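Local coordinates for beta-N-acetylhexosaminidase (Mycobacterium smegmatis, PDB 4YYF), which probably hydrolyses terminal non-reducing N-acetyl-D-hexosamine residues of N-acetyl-beta-D-hexosaminides, as a member of glycoside hydrolase family 3, at residues G70-S75 and S102-G107; T77-L82 and L113-G118; V198-K203 and A243-M248; T289-S294 and L320-A325. The protein carries 1 engineered substitution. All coordinates share one frame; numbering follows the deposited sequence.

From the N terminus, residues 70-75 carry barrel strand 70-73, and contact 1 closes the loop through helix 86-93 when 102-107 lies down beside it. Contact 2 crosses it: 77-82 starts inside that loop, and its partner 113-118 lies beyond the short strand 110-111. Leu-79 and Ile-73 touch, and Glu-105 OE2 binds Leu-113 N. Contacts 3 and 4 follow in series rather than crossing. Contact 3 pairs strands 199-205 and 246-249, and Lys-203 reaches back to Glu-106. Contact 4 closes last, joining the loop after strand 287-289 to strand 319-321. It touches contact 3 through Met-248 and contact 1 where Met-72 meets Leu-320.

Contact 1: G70-S75 and S102-G107; sequences GIMIGS and SVDEEG
Strand residues 70-73 run parallel to 102-103, Met-72 opposite Ser-102, and Ser-102 binds on both sides of its partner: its N donates to Ile-71 O at 3.0 Å and its O takes the N-H of Ile-73 at 2.8 Å, an almost straight bond of 177°. On the face carrying Met-72 and Ser-102, the serine OG lies against Met-72 CB at 3.5 Å and is joined through a water to Ile-71 O, to which the water donates. Met-72, a selenomethionine, is stretched out along its whole length, with CG anti to the backbone N (chi1 -175°). That reach carries its methyl CE over the flat face of the Asp-104 carboxylate, 3.6 Å from CG and 3.8 Å from OD2. The two strands and helix 86-93 make a beta-alpha-beta unit of the TIM barrel that forms this family's N-terminal domain. Met-72 points into the barrel, where it also meets Leu-320, and a formic acid molecule, probably from the crystallisation liquor, lies beside Asp-104. On the other face Val-103 CG2 packs 4.2 Å from Ile-73 CB and closer still, 3.6 Å, to Ile-73 O. Past this point the strands part, and a second water bridges them, donating to Ile-73 O and accepting from Asp-104 N.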
loop_
_atom_site.group_PDB
_atom_site.type_symbol
_atom_site.label_atom_id
_atom_site.label_comp_id
_atom_site.label_asym_id
_atom_site.label_seq_id
_atom_site.Cartn_x
_atom_site.Cartn_y
_atom_site.Cartn_z
ATOM N N GLY A 70 8.942 -0.357 -7.462
ATOM C CA GLY A 70 9.043 -0.758 -6.070
ATOM C C GLY A 70 9.215 -2.243 -5.894
ATOM O O GLY A 70 8.756 -3.039 -6.714
ATOM N N ILE A 71 9.903 -2.621 -4.818
ATOM C CA ILE A 71 9.966 -4.014 -4.401
ATOM C C ILE A 71 9.425 -4.117 -2.983
ATOM O O ILE A 71 9.540 -3.171 -2.203
ATOM C CB ILE A 71 11.401 -4.580 -4.466
ATOM C CG1 ILE A 71 12.357 -3.721 -3.640
ATOM C CG2 ILE A 71 11.858 -4.694 -5.937
ATOM C CD1 ILE A 71 13.760 -4.339 -3.477
HETATM N N MSE A 72 8.819 -5.254 -2.653
HETATM C CA MSE A 72 8.268 -5.429 -1.322
HETATM C C MSE A 72 8.990 -6.549 -0.576
HETATM O O MSE A 72 9.279 -7.607 -1.136
HETATM C CB MSE A 72 6.772 -5.736 -1.362
HETATM C CG MSE A 72 6.176 -5.791 0.037
HETATM SE SE MSE A 72 4.314 -6.300 0.039
HETATM C CE MSE A 72 3.934 -6.080 1.940
ATOM N N ILE A 73 9.268 -6.294 0.696
ATOM C CA ILE A 73 9.860 -7.274 1.585
ATOM C C ILE A 73 8.710 -7.936 2.337
ATOM O O ILE A 73 7.875 -7.251 2.924
ATOM C CB ILE A 73 10.765 -6.583 2.619
ATOM C CG1 ILE A 73 11.831 -5.718 1.929
ATOM C CG2 ILE A 73 11.402 -7.594 3.550
ATOM C CD1 ILE A 73 12.748 -6.472 0.986
ATOM N N GLY A 74 8.663 -9.266 2.348
ATOM C CA GLY A 74 7.610 -9.957 3.071
ATOM C C GLY A 74 8.126 -11.147 3.837
ATOM O O GLY A 74 9.340 -11.346 3.935
ATOM N N SER A 75 7.213 -11.958 4.367
ATOM C CA SER A 75 7.603 -13.180 5.070
ATOM C C SER A 75 8.360 -14.147 4.148
ATOM O O SER A 75 9.112 -14.994 4.612
ATOM C CB SER A 75 6.376 -13.874 5.662
ATOM O OG SER A 75 5.422 -14.112 4.652
ATOM N N SER A 102 9.302 -1.458 0.231
ATOM C CA SER A 102 8.149 -1.458 1.126
ATOM C C SER A 102 8.085 -2.730 1.953
ATOM O O SER A 102 8.728 -3.730 1.619
ATOM C CB SER A 102 6.859 -1.274 0.327
ATOM O OG SER A 102 6.720 -2.299 -0.649
ATOM N N VAL A 103 7.291 -2.690 3.027
ATOM C CA VAL A 103 7.177 -3.799 3.962
ATOM C C VAL A 103 5.886 -3.641 4.775
ATOM O O VAL A 103 5.393 -2.521 4.950
ATOM C CB VAL A 103 8.411 -3.835 4.919
ATOM C CG1 VAL A 103 8.431 -2.590 5.832
ATOM C CG2 VAL A 103 8.421 -5.123 5.758
ATOM N N ASP A 104 5.331 -4.757 5.242
ATOM C CA ASP A 104 4.281 -4.738 6.263
ATOM C C ASP A 104 4.913 -4.726 7.658
ATOM O O ASP A 104 5.223 -5.777 8.209
ATOM C CB ASP A 104 3.400 -5.986 6.173
ATOM C CG ASP A 104 2.287 -5.867 5.145
ATOM O OD1 ASP A 104 2.019 -4.747 4.655
ATOM O OD2 ASP A 104 1.660 -6.908 4.836
ATOM N N GLU A 105 5.091 -3.552 8.245
ATOM C CA GLU A 105 5.667 -3.473 9.587
ATOM C C GLU A 105 4.711 -2.713 10.517
ATOM O O GLU A 105 4.865 -1.507 10.742
ATOM C CB GLU A 105 7.063 -2.834 9.522
ATOM C CG GLU A 105 7.823 -2.817 10.830
ATOM C CD GLU A 105 7.750 -4.130 11.586
ATOM O OE1 GLU A 105 7.065 -4.176 12.626
ATOM O OE2 GLU A 105 8.390 -5.115 11.158
ATOM N N GLU A 106 3.712 -3.435 11.030
ATOM C CA GLU A 106 2.640 -2.864 11.860
ATOM C C GLU A 106 2.906 -3.085 13.337
ATOM O O GLU A 106 2.454 -2.310 14.181
ATOM C CB GLU A 106 1.295 -3.539 11.526
ATOM C CG GLU A 106 0.874 -3.433 10.062
ATOM C CD GLU A 106 -0.304 -4.331 9.719
ATOM O OE1 GLU A 106 -1.105 -4.644 10.633
ATOM O OE2 GLU A 106 -0.424 -4.725 8.530
ATOM N N GLY A 107 3.607 -4.175 13.646
ATOM C CA GLY A 107 3.794 -4.610 15.020
ATOM C C GLY A 107 2.875 -5.783 15.290
ATOM O O GLY A 107 1.996 -6.084 14.477
HETATM O O HOH W 1 7.860 -0.510 -2.650
HETATM O O HOH W 2 5.757 -7.339 4.360
#

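Contact 2: T77-L82 and L113-G118; sequences TDLSML and LASLIG
Leu-82 pushes its CD1 methyl between two leucines of the facing segment, 3.8 Å from Leu-113 CD2 and 4.2 Å from Leu-116 CD1. The side chains of Leu-82 and Leu-113 cross at about a right angle and touch through one methyl each. Leu-79 is the second bump. Its CB lies 4.3 Å from Leu-116 CD1, its CD2 comes to 4.4 Å from Leu-113 CD2, and its CD1 reaches Ser-115 OG at 3.8 Å. On the side of 113-118, Leu-116 CD1 rests in the notch between Leu-79 and Leu-82, and Leu-113 CD2 lies at the other end of that same notch. In Leu-82 and Leu-116 CG stands anti to the carbonyl carbon, and a chi2 near 180° carries the CD1 methyl out to the front.

Both backbones are held in shape locally. An Asx turn, Ser-80 N to Asp-78 OD1, starts the helix-like bend at 79-82. Leu-113 is the N-cap residue of the short helix 114-117, its O accepting from both Leu-116 N and Ile-117 N, while its own N is held by Glu-105. The contact thus joins the loop between strand 70-73 and helix 86-93 to the small helix that follows strands 100-107 and 110-111. No hydrogen bond passes between the segments: they meet by van der Waals contact, with apolar burial at Leu-82 and Leu-113, while the outer side, with Leu-116 and Ser-115, is open to solvent.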
loop_
_atom_site.group_PDB
_atom_site.type_symbol
_atom_site.label_atom_id
_atom_site.label_comp_id
_atom_site.label_asym_id
_atom_site.label_seq_id
_atom_site.Cartn_x
_atom_site.Cartn_y
_atom_site.Cartn_z
ATOM N N THR A 77 10.646 -13.267 2.109
ATOM C CA THR A 77 11.927 -12.658 1.747
ATOM C C THR A 77 13.074 -13.069 2.674
ATOM O O THR A 77 12.958 -13.021 3.899
ATOM C CB THR A 77 11.828 -11.110 1.743
ATOM O OG1 THR A 77 10.704 -10.702 0.953
ATOM C CG2 THR A 77 13.094 -10.482 1.182
ATOM N N ASP A 78 14.184 -13.471 2.064
ATOM C CA ASP A 78 15.477 -13.625 2.724
ATOM C C ASP A 78 15.962 -12.233 3.171
ATOM O O ASP A 78 16.362 -11.428 2.336
ATOM C CB ASP A 78 16.423 -14.207 1.674
ATOM C CG ASP A 78 17.816 -14.478 2.195
ATOM O OD1 ASP A 78 18.371 -13.638 2.941
ATOM O OD2 ASP A 78 18.372 -15.536 1.820
ATOM N N LEU A 79 15.948 -11.947 4.477
ATOM C CA LEU A 79 16.254 -10.589 4.964
ATOM C C LEU A 79 17.739 -10.207 4.986
ATOM O O LEU A 79 18.086 -9.058 5.276
ATOM C CB LEU A 79 15.667 -10.371 6.360
ATOM C CG LEU A 79 14.149 -10.490 6.481
ATOM C CD1 LEU A 79 13.689 -10.174 7.902
ATOM C CD2 LEU A 79 13.493 -9.560 5.490
ATOM N N SER A 80 18.621 -11.145 4.672
ATOM C CA SER A 80 20.047 -10.824 4.687
ATOM C C SER A 80 20.374 -9.692 3.715
ATOM O O SER A 80 21.340 -8.965 3.920
ATOM C CB SER A 80 20.902 -12.061 4.401
ATOM O OG SER A 80 20.609 -12.559 3.119
HETATM N N MSE A 81 19.568 -9.523 2.667
HETATM C CA MSE A 81 19.805 -8.433 1.713
HETATM C C MSE A 81 19.719 -7.045 2.359
HETATM O O MSE A 81 20.244 -6.068 1.817
HETATM C CB MSE A 81 18.830 -8.518 0.531
HETATM C CG MSE A 81 17.351 -8.388 0.934
HETATM SE SE MSE A 81 16.149 -8.505 -0.623
HETATM C CE MSE A 81 16.723 -6.893 -1.502
ATOM N N LEU A 82 19.059 -6.946 3.511
ATOM C CA LEU A 82 18.929 -5.652 4.193
ATOM C C LEU A 82 20.152 -5.285 5.018
ATOM O O LEU A 82 20.330 -4.116 5.387
ATOM C CB LEU A 82 17.712 -5.637 5.119
ATOM C CG LEU A 82 16.400 -6.014 4.471
ATOM C CD1 LEU A 82 15.302 -6.031 5.521
ATOM C CD2 LEU A 82 16.093 -5.027 3.353
ATOM N N LEU A 113 9.850 -7.231 9.988
ATOM C CA LEU A 113 11.224 -6.852 10.342
ATOM C C LEU A 113 11.594 -7.083 11.817
ATOM O O LEU A 113 12.689 -6.702 12.262
ATOM C CB LEU A 113 11.483 -5.397 9.950
ATOM C CG LEU A 113 11.262 -5.058 8.470
ATOM C CD1 LEU A 113 11.531 -3.567 8.230
ATOM C CD2 LEU A 113 12.158 -5.924 7.581
ATOM N N ALA A 114 10.707 -7.726 12.569
ATOM C CA ALA A 114 10.908 -7.902 14.021
ATOM C C ALA A 114 12.242 -8.531 14.419
ATOM O O ALA A 114 12.789 -8.214 15.477
ATOM C CB ALA A 114 9.752 -8.678 14.648
ATOM N N SER A 115 12.759 -9.432 13.591
ATOM C CA SER A 115 14.009 -10.119 13.919
ATOM C C SER A 115 15.180 -9.136 13.926
ATOM O O SER A 115 16.200 -9.366 14.590
ATOM C CB SER A 115 14.276 -11.257 12.930
ATOM O OG SER A 115 14.363 -10.747 11.614
ATOM N N LEU A 116 15.016 -8.030 13.201
ATOM C CA LEU A 116 16.070 -7.019 13.079
ATOM C C LEU A 116 15.796 -5.756 13.887
ATOM O O LEU A 116 16.719 -5.094 14.348
ATOM C CB LEU A 116 16.275 -6.638 11.603
ATOM C CG LEU A 116 16.852 -7.719 10.686
ATOM C CD1 LEU A 116 16.697 -7.306 9.221
ATOM C CD2 LEU A 116 18.312 -7.974 10.992
ATOM N N ILE A 117 14.529 -5.389 14.044
ATOM C CA ILE A 117 14.242 -4.120 14.706
ATOM C C ILE A 117 13.567 -4.283 16.071
ATOM O O ILE A 117 13.268 -3.292 16.739
ATOM C CB ILE A 117 13.436 -3.138 13.807
ATOM C CG1 ILE A 117 11.990 -3.617 13.610
ATOM C CG2 ILE A 117 14.147 -2.920 12.466
ATOM C CD1 ILE A 117 11.084 -2.543 12.953
ATOM N N GLY A 118 13.340 -5.531 16.475
ATOM C CA GLY A 118 12.688 -5.824 17.741
ATOM C C GLY A 118 11.194 -5.996 17.552
ATOM O O GLY A 118 10.627 -5.523 16.574
#

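Contact 3: V198-K203 and A243-M248; sequences VLPVLK and APVAVM
Leu-202 O takes the N-H of Met-248 at 2.8 Å in a nearly straight bond (174°), and the CA-H of Val-247 comes up to the same oxygen at 3.5 Å. Two further bonds complete the parallel pairing, Leu-202 N to Ala-246 O and Ala-246 N to Pro-200 O. On the face of Val-201 and Ala-246, the valine puts CG2 4.0 Å from the alanine CB, while CG1, anti to the backbone N (chi1 -172°), leans forward onto Met-248 CB at 3.7 Å. Leu-199, two residues before Val-201, adds CD2 at 4.0 Å from that alanine methyl. On the other face, Leu-202 crosses Val-245 at about a right angle, CG resting 3.7 Å from CG2. Lys-203 and the selenomethionine Met-248 lie side by side and point the same way. Lys-203 begins the KHFPGHG motif of the NagZ-like beta-N-acetylhexosaminidases of family 3; its NZ is bound by Phe-155 O and forms a salt bridge with Glu-106. Within the TIM barrel, strand 153-154 flanks this pair next to 199-205 and strand 287-289 follows 246-249, while helix 179-196 packs on Pro-200 and Val-245, and helix 234-239 on Leu-202.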
loop_
_atom_site.group_PDB
_atom_site.type_symbol
_atom_site.label_atom_id
_atom_site.label_comp_id
_atom_site.label_asym_id
_atom_site.label_seq_id
_atom_site.Cartn_x
_atom_site.Cartn_y
_atom_site.Cartn_z
ATOM N N VAL A 198 9.848 7.800 6.590
ATOM C CA VAL A 198 9.224 6.634 5.966
ATOM C C VAL A 198 7.860 7.082 5.480
ATOM O O VAL A 198 7.181 7.824 6.182
ATOM C CB VAL A 198 9.030 5.487 7.000
ATOM C CG1 VAL A 198 8.241 4.322 6.392
ATOM C CG2 VAL A 198 10.383 4.993 7.512
ATOM N N LEU A 199 7.451 6.648 4.285
ATOM C CA LEU A 199 6.105 6.967 3.807
ATOM C C LEU A 199 5.092 6.041 4.475
ATOM O O LEU A 199 5.122 4.832 4.253
ATOM C CB LEU A 199 6.012 6.786 2.282
ATOM C CG LEU A 199 4.613 7.023 1.695
ATOM C CD1 LEU A 199 4.204 8.528 1.777
ATOM C CD2 LEU A 199 4.554 6.527 0.238
ATOM N N PRO A 200 4.192 6.596 5.301
ATOM C CA PRO A 200 3.152 5.731 5.866
ATOM C C PRO A 200 1.995 5.527 4.883
ATOM O O PRO A 200 1.748 6.381 4.020
ATOM C CB PRO A 200 2.695 6.498 7.109
ATOM C CG PRO A 200 2.980 7.939 6.805
ATOM C CD PRO A 200 4.090 7.994 5.777
ATOM N N VAL A 201 1.321 4.382 4.985
ATOM C CA VAL A 201 0.205 4.068 4.085
ATOM C C VAL A 201 -1.012 3.654 4.916
ATOM O O VAL A 201 -0.995 2.612 5.559
ATOM C CB VAL A 201 0.560 2.932 3.100
ATOM C CG1 VAL A 201 -0.567 2.767 2.046
ATOM C CG2 VAL A 201 1.909 3.205 2.389
ATOM N N LEU A 202 -2.055 4.480 4.903
ATOM C CA LEU A 202 -3.296 4.189 5.625
ATOM C C LEU A 202 -4.071 3.069 4.921
ATOM O O LEU A 202 -4.285 3.135 3.713
ATOM C CB LEU A 202 -4.168 5.445 5.662
ATOM C CG LEU A 202 -3.492 6.749 6.098
ATOM C CD1 LEU A 202 -4.453 7.922 5.926
ATOM C CD2 LEU A 202 -3.037 6.656 7.553
ATOM N N LYS A 203 -4.511 2.050 5.658
ATOM C CA LYS A 203 -5.186 0.901 5.026
ATOM C C LYS A 203 -6.272 0.347 5.965
ATOM O O LYS A 203 -6.184 0.576 7.175
ATOM C CB LYS A 203 -4.149 -0.176 4.653
ATOM C CG LYS A 203 -3.526 -0.899 5.846
ATOM C CD LYS A 203 -2.266 -1.688 5.416
ATOM C CE LYS A 203 -1.776 -2.615 6.531
ATOM N NZ LYS A 203 -0.532 -3.359 6.127
ATOM N N ALA A 243 0.426 15.164 5.216
ATOM C CA ALA A 243 1.343 14.700 4.176
ATOM C C ALA A 243 2.801 14.715 4.644
ATOM O O ALA A 243 3.163 15.504 5.516
ATOM C CB ALA A 243 1.187 15.565 2.950
ATOM N N PRO A 244 3.651 13.855 4.061
ATOM C CA PRO A 244 3.315 12.846 3.047
ATOM C C PRO A 244 2.595 11.642 3.639
ATOM O O PRO A 244 2.856 11.205 4.771
ATOM C CB PRO A 244 4.677 12.437 2.476
ATOM C CG PRO A 244 5.654 12.762 3.544
ATOM C CD PRO A 244 5.106 13.961 4.279
ATOM N N VAL A 245 1.660 11.114 2.862
ATOM C CA VAL A 245 0.906 9.952 3.279
ATOM C C VAL A 245 0.349 9.316 2.010
ATOM O O VAL A 245 0.132 10.001 1.010
ATOM C CB VAL A 245 -0.230 10.347 4.276
ATOM C CG1 VAL A 245 -1.334 11.136 3.567
ATOM C CG2 VAL A 245 -0.807 9.110 4.980
ATOM N N ALA A 246 0.159 8.006 2.044
ATOM C CA ALA A 246 -0.445 7.272 0.942
ATOM C C ALA A 246 -1.642 6.522 1.494
ATOM O O ALA A 246 -1.824 6.446 2.699
ATOM C CB ALA A 246 0.547 6.299 0.301
ATOM N N VAL A 247 -2.467 5.982 0.605
ATOM C CA VAL A 247 -3.615 5.184 1.015
ATOM C C VAL A 247 -3.535 3.858 0.268
ATOM O O VAL A 247 -3.130 3.830 -0.894
ATOM C CB VAL A 247 -4.939 5.903 0.677
ATOM C CG1 VAL A 247 -6.169 4.963 0.878
ATOM C CG2 VAL A 247 -5.101 7.190 1.519
HETATM N N MSE A 248 -3.886 2.761 0.943
HETATM C CA MSE A 248 -4.049 1.469 0.276
HETATM C C MSE A 248 -5.525 1.068 0.251
HETATM O O MSE A 248 -6.194 1.066 1.286
HETATM C CB MSE A 248 -3.258 0.378 0.998
HETATM C CG MSE A 248 -3.478 -1.040 0.421
HETATM SE SE MSE A 248 -2.366 -2.371 1.351
HETATM C CE MSE A 248 -0.702 -1.953 0.503
#

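Contact 4: T289-S294 and L320-A325; sequences TDDLSS and LWITTA
This is a loop-to-strand contact in the TIM barrel, where the turn leaving strand 287-289 settles against the end of strand 319-321. Leu-320 is held at both polar backbone atoms: its N gives a straight bond of 3.2 Å to Thr-289 OG1, whose own proton goes to Asp-290 O, and its O accepts from Leu-292 N at 2.9 Å, in the carbonyl plane. Asp-291 shapes the turn. Its OD1 takes the N-H groups of Ser-293 and Ser-294 from one face of the carboxylate, an Asx turn and Asx motif together, while Ile-322 CG2 lies over the opposite face, 3.6 Å from Asp-291 CG. Ser-293 OG stands at the edge of the Trp-321 ring, near its plane, 3.4 Å from Trp-321 CB; it takes a weak bond from Ile-322 N and shares a water with Thr-323 OG1. Trp-321, its CG between backbone N and carbonyl carbon (chi1 78°), keeps CD1 against Ser-293 but leads the six-membered ring away from the turn; Glu-326 binds both its NE1 and Thr-323 OG1. The indole packs among strand 49-52 and helices 304-314 and 327-340, and helix 304-314 also backs Thr-289, Leu-292 and Ser-293.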
loop_
_atom_site.group_PDB
_atom_site.type_symbol
_atom_site.label_atom_id
_atom_site.label_comp_id
_atom_site.label_asym_id
_atom_site.label_seq_id
_atom_site.Cartn_x
_atom_site.Cartn_y
_atom_site.Cartn_z
ATOM N N THR A 289 -2.871 -0.559 -4.251
ATOM C CA THR A 289 -3.808 -1.648 -4.009
ATOM C C THR A 289 -3.208 -2.590 -2.981
ATOM O O THR A 289 -1.994 -2.630 -2.788
ATOM C CB THR A 289 -4.063 -2.508 -5.260
ATOM O OG1 THR A 289 -2.856 -3.220 -5.572
ATOM C CG2 THR A 289 -4.494 -1.654 -6.438
ATOM N N ASP A 290 -4.065 -3.389 -2.358
ATOM C CA ASP A 290 -3.619 -4.527 -1.558
ATOM C C ASP A 290 -3.136 -5.585 -2.562
ATOM O O ASP A 290 -3.285 -5.410 -3.777
ATOM C CB ASP A 290 -4.796 -5.042 -0.713
ATOM C CG ASP A 290 -4.368 -5.887 0.491
ATOM O OD1 ASP A 290 -3.202 -6.319 0.579
ATOM O OD2 ASP A 290 -5.233 -6.132 1.354
ATOM N N ASP A 291 -2.549 -6.663 -2.054
ATOM C CA ASP A 291 -1.929 -7.721 -2.869
ATOM C C ASP A 291 -2.902 -8.322 -3.889
ATOM O O ASP A 291 -3.931 -8.875 -3.524
ATOM C CB ASP A 291 -1.355 -8.773 -1.901
ATOM C CG ASP A 291 -0.999 -10.101 -2.547
ATOM O OD1 ASP A 291 -0.762 -10.194 -3.768
ATOM O OD2 ASP A 291 -0.935 -11.085 -1.780
ATOM N N LEU A 292 -2.555 -8.190 -5.171
ATOM C CA LEU A 292 -3.418 -8.618 -6.279
ATOM C C LEU A 292 -3.224 -10.063 -6.745
ATOM O O LEU A 292 -4.009 -10.555 -7.553
ATOM C CB LEU A 292 -3.251 -7.687 -7.485
ATOM C CG LEU A 292 -3.645 -6.224 -7.320
ATOM C CD1 LEU A 292 -3.161 -5.423 -8.509
ATOM C CD2 LEU A 292 -5.155 -6.085 -7.170
ATOM N N SER A 293 -2.201 -10.756 -6.246
ATOM C CA SER A 293 -1.907 -12.097 -6.768
ATOM C C SER A 293 -2.245 -13.252 -5.814
ATOM O O SER A 293 -2.786 -14.276 -6.236
ATOM C CB SER A 293 -0.448 -12.195 -7.204
ATOM O OG SER A 293 0.418 -12.082 -6.085
ATOM N N SER A 294 -1.919 -13.113 -4.537
ATOM C CA SER A 294 -2.090 -14.246 -3.621
ATOM C C SER A 294 -3.425 -14.233 -2.910
ATOM O O SER A 294 -3.804 -15.229 -2.284
ATOM C CB SER A 294 -0.976 -14.297 -2.579
ATOM O OG SER A 294 -1.210 -13.356 -1.544
ATOM N N LEU A 320 0.149 -3.562 -6.587
ATOM C CA LEU A 320 1.049 -4.339 -5.748
ATOM C C LEU A 320 0.681 -5.820 -5.815
ATOM O O LEU A 320 -0.493 -6.171 -5.722
ATOM C CB LEU A 320 0.916 -3.832 -4.301
ATOM C CG LEU A 320 1.649 -4.421 -3.078
ATOM C CD1 LEU A 320 0.937 -5.597 -2.474
ATOM C CD2 LEU A 320 3.071 -4.807 -3.383
ATOM N N TRP A 321 1.681 -6.680 -5.988
ATOM C CA TRP A 321 1.500 -8.126 -5.796
ATOM C C TRP A 321 2.820 -8.739 -5.340
ATOM O O TRP A 321 3.829 -8.040 -5.276
ATOM C CB TRP A 321 0.885 -8.812 -7.029
ATOM C CG TRP A 321 1.813 -9.098 -8.195
ATOM C CD1 TRP A 321 2.394 -10.303 -8.508
ATOM C CD2 TRP A 321 2.213 -8.178 -9.228
ATOM N NE1 TRP A 321 3.140 -10.180 -9.664
ATOM C CE2 TRP A 321 3.045 -8.891 -10.122
ATOM C CE3 TRP A 321 1.955 -6.823 -9.475
ATOM C CZ2 TRP A 321 3.629 -8.284 -11.243
ATOM C CZ3 TRP A 321 2.532 -6.224 -10.590
ATOM C CH2 TRP A 321 3.360 -6.955 -11.459
ATOM N N ILE A 322 2.827 -10.016 -4.972
ATOM C CA ILE A 322 3.925 -10.475 -4.123
ATOM C C ILE A 322 4.999 -11.339 -4.779
ATOM O O ILE A 322 5.830 -11.920 -4.087
ATOM C CB ILE A 322 3.425 -11.088 -2.784
ATOM C CG1 ILE A 322 2.651 -12.388 -3.014
ATOM C CG2 ILE A 322 2.566 -10.064 -2.023
ATOM C CD1 ILE A 322 2.280 -13.104 -1.720
ATOM N N THR A 323 5.007 -11.389 -6.108
ATOM C CA THR A 323 6.025 -12.135 -6.847
ATOM C C THR A 323 6.511 -11.340 -8.062
ATOM O O THR A 323 5.799 -10.469 -8.560
ATOM C CB THR A 323 5.476 -13.489 -7.325
ATOM O OG1 THR A 323 4.204 -13.265 -7.943
ATOM C CG2 THR A 323 5.297 -14.460 -6.154
ATOM N N THR A 324 7.709 -11.664 -8.550
ATOM C CA THR A 324 8.297 -10.971 -9.696
ATOM C C THR A 324 8.069 -11.684 -11.028
ATOM O O THR A 324 8.278 -11.084 -12.089
ATOM C CB THR A 324 9.815 -10.854 -9.547
ATOM O OG1 THR A 324 10.362 -12.174 -9.448
ATOM C CG2 THR A 324 10.185 -10.041 -8.290
ATOM N N ALA A 325 7.696 -12.962 -10.981
ATOM C CA ALA A 325 7.607 -13.776 -12.208
ATOM C C ALA A 325 6.684 -13.173 -13.267
ATOM O O ALA A 325 6.928 -13.298 -14.465
ATOM C CB ALA A 325 7.150 -15.196 -11.892
HETATM O O HOH W 3 1.976 -14.509 -6.697
#